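Local coordinates for protein endo-1,4-beta-xylanase (Pseudoalteromonas haloplanktis, PDB 1H12) that hydrolyses internal beta-1,4 linkages of xylan as a cold-adapted endoxylanase of glycoside hydrolase family 8, at residues Gly140-Gly145 with Pro201-Pro206; Glu146-Phe151 with Pro206-Tyr211. One frame throughout, in Å; residues are numbered along the deposited sequence.

Interactions 1 and 2 follow one another along the same pair of chain segments. Gly140-Gly145 leads into helix 143-160, Pro201-Pro206 into helix 206-215, and Pro206 belongs to both contacts; their centres lie about 10 Å apart. The carbonyl O of Tyr203 is 2.6 Å from Glu147 OE1 and 3.2 Å from Tyr209 OH of interaction 2. Ile205 CD1 packs 3.5 Å from Tyr148 CE2. Interaction 1 contains Asp144, salt-bridged to Arg284 and close to Glu78, at helix ends consistent with the family 8 substrate cleft; interaction 2 is the aromatic cluster further along the helices. The bound xylose occupies another pocket, formed by Gln327, Gly341, Glu342, Tyr378 and Asn382.

Interaction 1. Residues Gly140-Gly145 with Pro201-Pro206; sequences GPAPDG and PSYHIP
Asp144, in the first turn of helix 143-160, brings its CA to 5.1 Å from the CA of Tyr203, which ends the short 3-10 segment 201-203; no direct hydrogen bond joins the two backbones. The phenol ring of Tyr203 lies against the helix start, with Asp144 N 4.0 Å above the centre of one face. Over that same face the carboxylate of Asp144 is stacked nearly flat, its plane 17° from the ring plane and OD1 3.3 Å from Tyr203 CE1. A chi1 of 66° sets Asp144 CG between its own N and carbonyl carbon, which lays the carboxylate over the CD1-CE1 side of the ring. In the (alpha/alpha)6 barrel of family 8, the substrate cleft runs across the N-terminal ends of the inner helices, and this site is consistent with such a position: Asp144 OD1 lies close to Glu78 OE2, while OD2 forms a salt bridge with Arg284. One water donates to Asp144 OD2 and, at 2.7 Å, to Ser202 O, which also accepts from Asn288 ND2. Towards the hydroxyl end of the ring, Pro143 CD packs obliquely 3.7 Å from Tyr203 CE2, and Ile189 touches both residues.

Interaction 2. Residues Glu146-Phe151 with Pro206-Tyr211; sequences EEYFAF and PAFYDY
Glu147 reaches from helix 143-160 to Tyr209 on helix 206-215 and accepts a hydrogen bond from its phenol, 2.7 Å between Tyr209 OH and Glu147 OE2. The oxygen is met on its syn side, somewhat out of the carboxylate plane, and itself lies at the edge of the Tyr209 ring, near the ring plane. Glu147 is extended beyond CG, which carries the acid across the gap; Tyr209 leaves its helix away from the contact, and its hydroxyl end returns to meet it. Next along the segment, Tyr148 offers a ring face to the edge of Phe208. The pair is T-shaped, planes at 85° and centroids 5.0 Å apart, with Phe208 CE2 3.7 Å above the centre of the tyrosine ring. Trp82 also meets the Tyr148 ring, edge-to-face. One turn on, Phe151 has CG anti to its backbone N (chi1 178°), and this directs its ring along a face of Phe208. The two rings stack face to face, 8° from parallel, with centroids 3.9 Å apart; Phe151 CB adds a CH-pi contact over the same ring, 4.2 Å from the Phe208 centroid. Phe151 then turns an edge toward the face of Tyr211 in an offset edge-to-face pair, Phe151 CD1 being 3.6 Å from Tyr211 CD2. Phe399 meets both of these rings, and Tyr211 OH bonds to Tyr400 O. Tyr148, Phe151, Phe208 and Tyr211 form one aromatic cluster. The axes of the segments 146-151 and 206-211 come within 10.7 Å of each other and run broadly alike in direction but clearly inclined, with aromatic rings filling the space between, an arrangement consistent with neighbouring helices of the (alpha/alpha)6 barrel of family 8 glycoside hydrolases.

Interaction 1. Residues Gly140-Gly145 with Pro201-Pro206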
loop_
_atom_site.group_PDB
_atom_site.type_symbol
_atom_site.label_atom_id
_atom_site.label_comp_id
_atom_site.label_asym_id
_atom_site.label_seq_id
_atom_site.Cartn_x
_atom_site.Cartn_y
_atom_site.Cartn_z
ATOM N N GLY A 140 7.444 -9.536 14.628
ATOM C CA GLY A 140 8.066 -9.379 13.335
ATOM C C GLY A 140 7.341 -8.287 12.515
ATOM O O GLY A 140 6.149 -8.049 12.712
ATOM N N PRO A 141 8.047 -7.641 11.609
ATOM C CA PRO A 141 7.475 -6.556 10.818
ATOM C C PRO A 141 6.749 -7.034 9.571
ATOM O O PRO A 141 6.925 -8.156 9.106
ATOM C CB PRO A 141 8.702 -5.744 10.432
ATOM C CG PRO A 141 9.783 -6.809 10.226
ATOM C CD PRO A 141 9.503 -7.835 11.311
ATOM N N ALA A 142 5.955 -6.128 9.011
ATOM C CA ALA A 142 5.425 -6.213 7.644
ATOM C C ALA A 142 6.031 -4.975 6.954
ATOM O O ALA A 142 5.468 -3.890 7.089
ATOM C CB ALA A 142 3.932 -6.189 7.593
ATOM N N PRO A 143 7.199 -5.123 6.306
ATOM C CA PRO A 143 8.003 -3.925 5.977
ATOM C C PRO A 143 7.399 -2.840 5.139
ATOM O O PRO A 143 7.896 -1.719 5.191
ATOM C CB PRO A 143 9.241 -4.527 5.359
ATOM C CG PRO A 143 9.434 -5.827 6.132
ATOM C CD PRO A 143 8.020 -6.350 6.257
ATOM N N ASP A 144 6.355 -3.100 4.328
ATOM C CA ASP A 144 5.694 -1.984 3.694
ATOM C C ASP A 144 4.971 -1.058 4.652
ATOM O O ASP A 144 4.721 0.090 4.302
ATOM C CB ASP A 144 4.817 -2.406 2.528
ATOM C CG ASP A 144 3.603 -3.247 2.876
ATOM O OD1 ASP A 144 3.679 -3.975 3.921
ATOM O OD2 ASP A 144 2.616 -3.210 2.120
ATOM N N GLY A 145 4.655 -1.519 5.862
ATOM C CA GLY A 145 4.151 -0.624 6.896
ATOM C C GLY A 145 5.182 0.460 7.221
ATOM O O GLY A 145 4.861 1.639 7.163
ATOM N N PRO A 201 6.624 -8.447 -3.993
ATOM C CA PRO A 201 6.414 -7.401 -5.003
ATOM C C PRO A 201 5.569 -6.258 -4.540
ATOM O O PRO A 201 5.842 -5.120 -4.912
ATOM C CB PRO A 201 5.882 -8.190 -6.206
ATOM C CG PRO A 201 6.609 -9.519 -6.094
ATOM C CD PRO A 201 6.596 -9.807 -4.592
ATOM N N SER A 202 4.528 -6.528 -3.784
ATOM C CA SER A 202 3.621 -5.462 -3.322
ATOM C C SER A 202 4.285 -4.414 -2.439
ATOM O O SER A 202 3.723 -3.351 -2.238
ATOM C CB SER A 202 2.427 -6.052 -2.556
ATOM O OG SER A 202 2.762 -6.404 -1.238
ATOM N N TYR A 203 5.466 -4.712 -1.909
ATOM C CA TYR A 203 6.182 -3.773 -1.084
ATOM C C TYR A 203 6.970 -2.745 -1.887
ATOM O O TYR A 203 7.516 -1.789 -1.344
ATOM C CB TYR A 203 7.142 -4.478 -0.148
ATOM C CG TYR A 203 6.548 -5.411 0.885
ATOM C CD1 TYR A 203 5.165 -5.655 0.991
ATOM C CD2 TYR A 203 7.374 -6.054 1.794
ATOM C CE1 TYR A 203 4.675 -6.497 1.963
ATOM C CE2 TYR A 203 6.884 -6.908 2.754
ATOM C CZ TYR A 203 5.524 -7.124 2.858
ATOM O OH TYR A 203 5.034 -7.946 3.861
ATOM N N HIS A 204 7.083 -2.958 -3.206
ATOM C CA HIS A 204 7.891 -2.102 -4.101
ATOM C C HIS A 204 7.071 -0.919 -4.585
ATOM O O HIS A 204 6.168 -1.067 -5.415
ATOM C CB HIS A 204 8.373 -2.935 -5.260
ATOM C CG HIS A 204 9.481 -3.846 -4.876
ATOM N ND1 HIS A 204 10.776 -3.507 -5.144
ATOM C CD2 HIS A 204 9.495 -5.000 -4.163
ATOM C CE1 HIS A 204 11.542 -4.450 -4.624
ATOM N NE2 HIS A 204 10.795 -5.378 -4.014
ATOM N N ILE A 205 7.445 0.281 -4.094
ATOM C CA ILE A 205 6.777 1.518 -4.504
ATOM C C ILE A 205 7.885 2.446 -4.936
ATOM O O ILE A 205 8.379 3.265 -4.143
ATOM C CB ILE A 205 5.891 2.090 -3.417
ATOM C CG1 ILE A 205 5.007 0.985 -2.821
ATOM C CG2 ILE A 205 5.080 3.236 -3.981
ATOM C CD1 ILE A 205 4.300 1.348 -1.640
ATOM N N PRO A 206 8.345 2.362 -6.188
ATOM C CA PRO A 206 9.603 3.022 -6.538
ATOM C C PRO A 206 9.590 4.537 -6.302
ATOM O O PRO A 206 10.560 5.088 -5.804
ATOM C CB PRO A 206 9.826 2.635 -7.997
ATOM C CG PRO A 206 9.158 1.289 -8.101
ATOM C CD PRO A 206 7.909 1.406 -7.236
HETATM O O HOH W 1 2.121 -2.230 -0.353
#

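Interaction 2. Residues Glu146-Phe151 with Pro206-Tyr211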
loop_
_atom_site.group_PDB
_atom_site.type_symbol
_atom_site.label_atom_id
_atom_site.label_comp_id
_atom_site.label_asym_id
_atom_site.label_seq_id
_atom_site.Cartn_x
_atom_site.Cartn_y
_atom_site.Cartn_z
ATOM N N GLU A 146 6.416 0.070 7.527
ATOM C CA GLU A 146 7.461 1.045 7.776
ATOM C C GLU A 146 7.658 1.955 6.561
ATOM O O GLU A 146 7.872 3.163 6.740
ATOM C CB GLU A 146 8.792 0.349 8.124
ATOM C CG GLU A 146 8.864 -0.259 9.511
ATOM C CD GLU A 146 8.273 -1.648 9.736
ATOM O OE1 GLU A 146 7.455 -2.100 8.882
ATOM O OE2 GLU A 146 8.644 -2.261 10.748
ATOM N N GLU A 147 7.597 1.412 5.342
ATOM C CA GLU A 147 7.706 2.256 4.170
ATOM C C GLU A 147 6.654 3.358 4.147
ATOM O O GLU A 147 6.959 4.532 3.895
ATOM C CB GLU A 147 7.630 1.428 2.877
ATOM C CG GLU A 147 8.764 0.449 2.706
ATOM C CD GLU A 147 8.747 -0.273 1.395
ATOM O OE1 GLU A 147 7.617 -0.824 1.081
ATOM O OE2 GLU A 147 9.732 -0.320 0.668
ATOM N N TYR A 148 5.387 2.977 4.351
ATOM C CA TYR A 148 4.310 3.956 4.378
ATOM C C TYR A 148 4.429 4.889 5.574
ATOM O O TYR A 148 4.102 6.072 5.459
ATOM C CB TYR A 148 2.936 3.298 4.314
ATOM C CG TYR A 148 2.404 3.027 2.930
ATOM C CD1 TYR A 148 1.651 3.984 2.279
ATOM C CD2 TYR A 148 2.637 1.825 2.282
ATOM C CE1 TYR A 148 1.079 3.733 1.066
ATOM C CE2 TYR A 148 2.100 1.582 1.021
ATOM C CZ TYR A 148 1.303 2.550 0.425
ATOM O OH TYR A 148 0.703 2.332 -0.796
ATOM N N PHE A 149 4.874 4.399 6.757
ATOM C CA PHE A 149 5.047 5.298 7.863
ATOM C C PHE A 149 6.044 6.394 7.515
ATOM O O PHE A 149 5.822 7.577 7.791
ATOM C CB PHE A 149 5.561 4.595 9.139
ATOM C CG PHE A 149 4.582 3.715 9.901
ATOM C CD1 PHE A 149 3.293 4.141 10.205
ATOM C CD2 PHE A 149 4.984 2.503 10.417
ATOM C CE1 PHE A 149 2.459 3.379 10.973
ATOM C CE2 PHE A 149 4.141 1.735 11.198
ATOM C CZ PHE A 149 2.865 2.183 11.470
ATOM N N ALA A 150 7.199 5.995 6.935
ATOM C CA ALA A 150 8.207 6.999 6.572
ATOM C C ALA A 150 7.658 8.001 5.581
ATOM O O ALA A 150 7.859 9.213 5.712
ATOM C CB ALA A 150 9.424 6.310 6.003
ATOM N N PHE A 151 6.981 7.491 4.560
ATOM C CA PHE A 151 6.353 8.334 3.551
ATOM C C PHE A 151 5.380 9.331 4.204
ATOM O O PHE A 151 5.412 10.539 3.940
ATOM C CB PHE A 151 5.642 7.462 2.524
ATOM C CG PHE A 151 4.931 8.244 1.465
ATOM C CD1 PHE A 151 5.619 8.886 0.429
ATOM C CD2 PHE A 151 3.554 8.351 1.478
ATOM C CE1 PHE A 151 4.987 9.632 -0.511
ATOM C CE2 PHE A 151 2.885 9.077 0.527
ATOM C CZ PHE A 151 3.605 9.736 -0.477
ATOM N N PRO A 206 8.345 2.362 -6.188
ATOM C CA PRO A 206 9.603 3.022 -6.538
ATOM C C PRO A 206 9.590 4.537 -6.302
ATOM O O PRO A 206 10.560 5.088 -5.804
ATOM C CB PRO A 206 9.826 2.635 -7.997
ATOM C CG PRO A 206 9.158 1.289 -8.101
ATOM C CD PRO A 206 7.909 1.406 -7.236
ATOM N N ALA A 207 8.471 5.191 -6.590
ATOM C CA ALA A 207 8.374 6.624 -6.421
ATOM C C ALA A 207 8.573 7.026 -4.984
ATOM O O ALA A 207 9.061 8.141 -4.722
ATOM C CB ALA A 207 7.045 7.131 -6.945
ATOM N N PHE A 208 8.149 6.205 -4.020
ATOM C CA PHE A 208 8.412 6.550 -2.620
ATOM C C PHE A 208 9.917 6.711 -2.384
ATOM O O PHE A 208 10.332 7.586 -1.643
ATOM C CB PHE A 208 7.866 5.497 -1.642
ATOM C CG PHE A 208 6.380 5.527 -1.393
ATOM C CD1 PHE A 208 5.518 6.335 -2.098
ATOM C CD2 PHE A 208 5.863 4.720 -0.381
ATOM C CE1 PHE A 208 4.154 6.310 -1.826
ATOM C CE2 PHE A 208 4.524 4.678 -0.138
ATOM C CZ PHE A 208 3.655 5.465 -0.853
ATOM N N TYR A 209 10.721 5.830 -2.974
ATOM C CA TYR A 209 12.158 5.876 -2.736
ATOM C C TYR A 209 12.755 7.154 -3.340
ATOM O O TYR A 209 13.668 7.753 -2.757
ATOM C CB TYR A 209 12.839 4.637 -3.273
ATOM C CG TYR A 209 12.172 3.337 -2.857
ATOM C CD1 TYR A 209 11.848 3.041 -1.556
ATOM C CD2 TYR A 209 11.861 2.407 -3.830
ATOM C CE1 TYR A 209 11.240 1.851 -1.233
ATOM C CE2 TYR A 209 11.235 1.208 -3.502
ATOM C CZ TYR A 209 10.923 0.923 -2.226
ATOM O OH TYR A 209 10.269 -0.273 -1.986
ATOM N N ASP A 210 12.260 7.580 -4.516
ATOM C CA ASP A 210 12.708 8.847 -5.067
ATOM C C ASP A 210 12.329 10.014 -4.188
ATOM O O ASP A 210 13.113 10.950 -4.025
ATOM C CB ASP A 210 12.076 9.027 -6.456
ATOM C CG ASP A 210 12.707 8.177 -7.522
ATOM O OD1 ASP A 210 13.949 8.291 -7.650
ATOM O OD2 ASP A 210 12.030 7.429 -8.223
ATOM N N TYR A 211 11.126 9.975 -3.591
ATOM C CA TYR A 211 10.716 11.004 -2.638
ATOM C C TYR A 211 11.629 10.959 -1.389
ATOM O O TYR A 211 12.078 12.013 -0.912
ATOM C CB TYR A 211 9.241 10.733 -2.271
ATOM C CG TYR A 211 8.668 11.647 -1.231
ATOM C CD1 TYR A 211 8.352 12.955 -1.497
ATOM C CD2 TYR A 211 8.416 11.178 0.053
ATOM C CE1 TYR A 211 7.828 13.786 -0.506
ATOM C CE2 TYR A 211 7.833 11.976 1.012
ATOM C CZ TYR A 211 7.593 13.298 0.759
ATOM O OH TYR A 211 7.113 14.084 1.788
#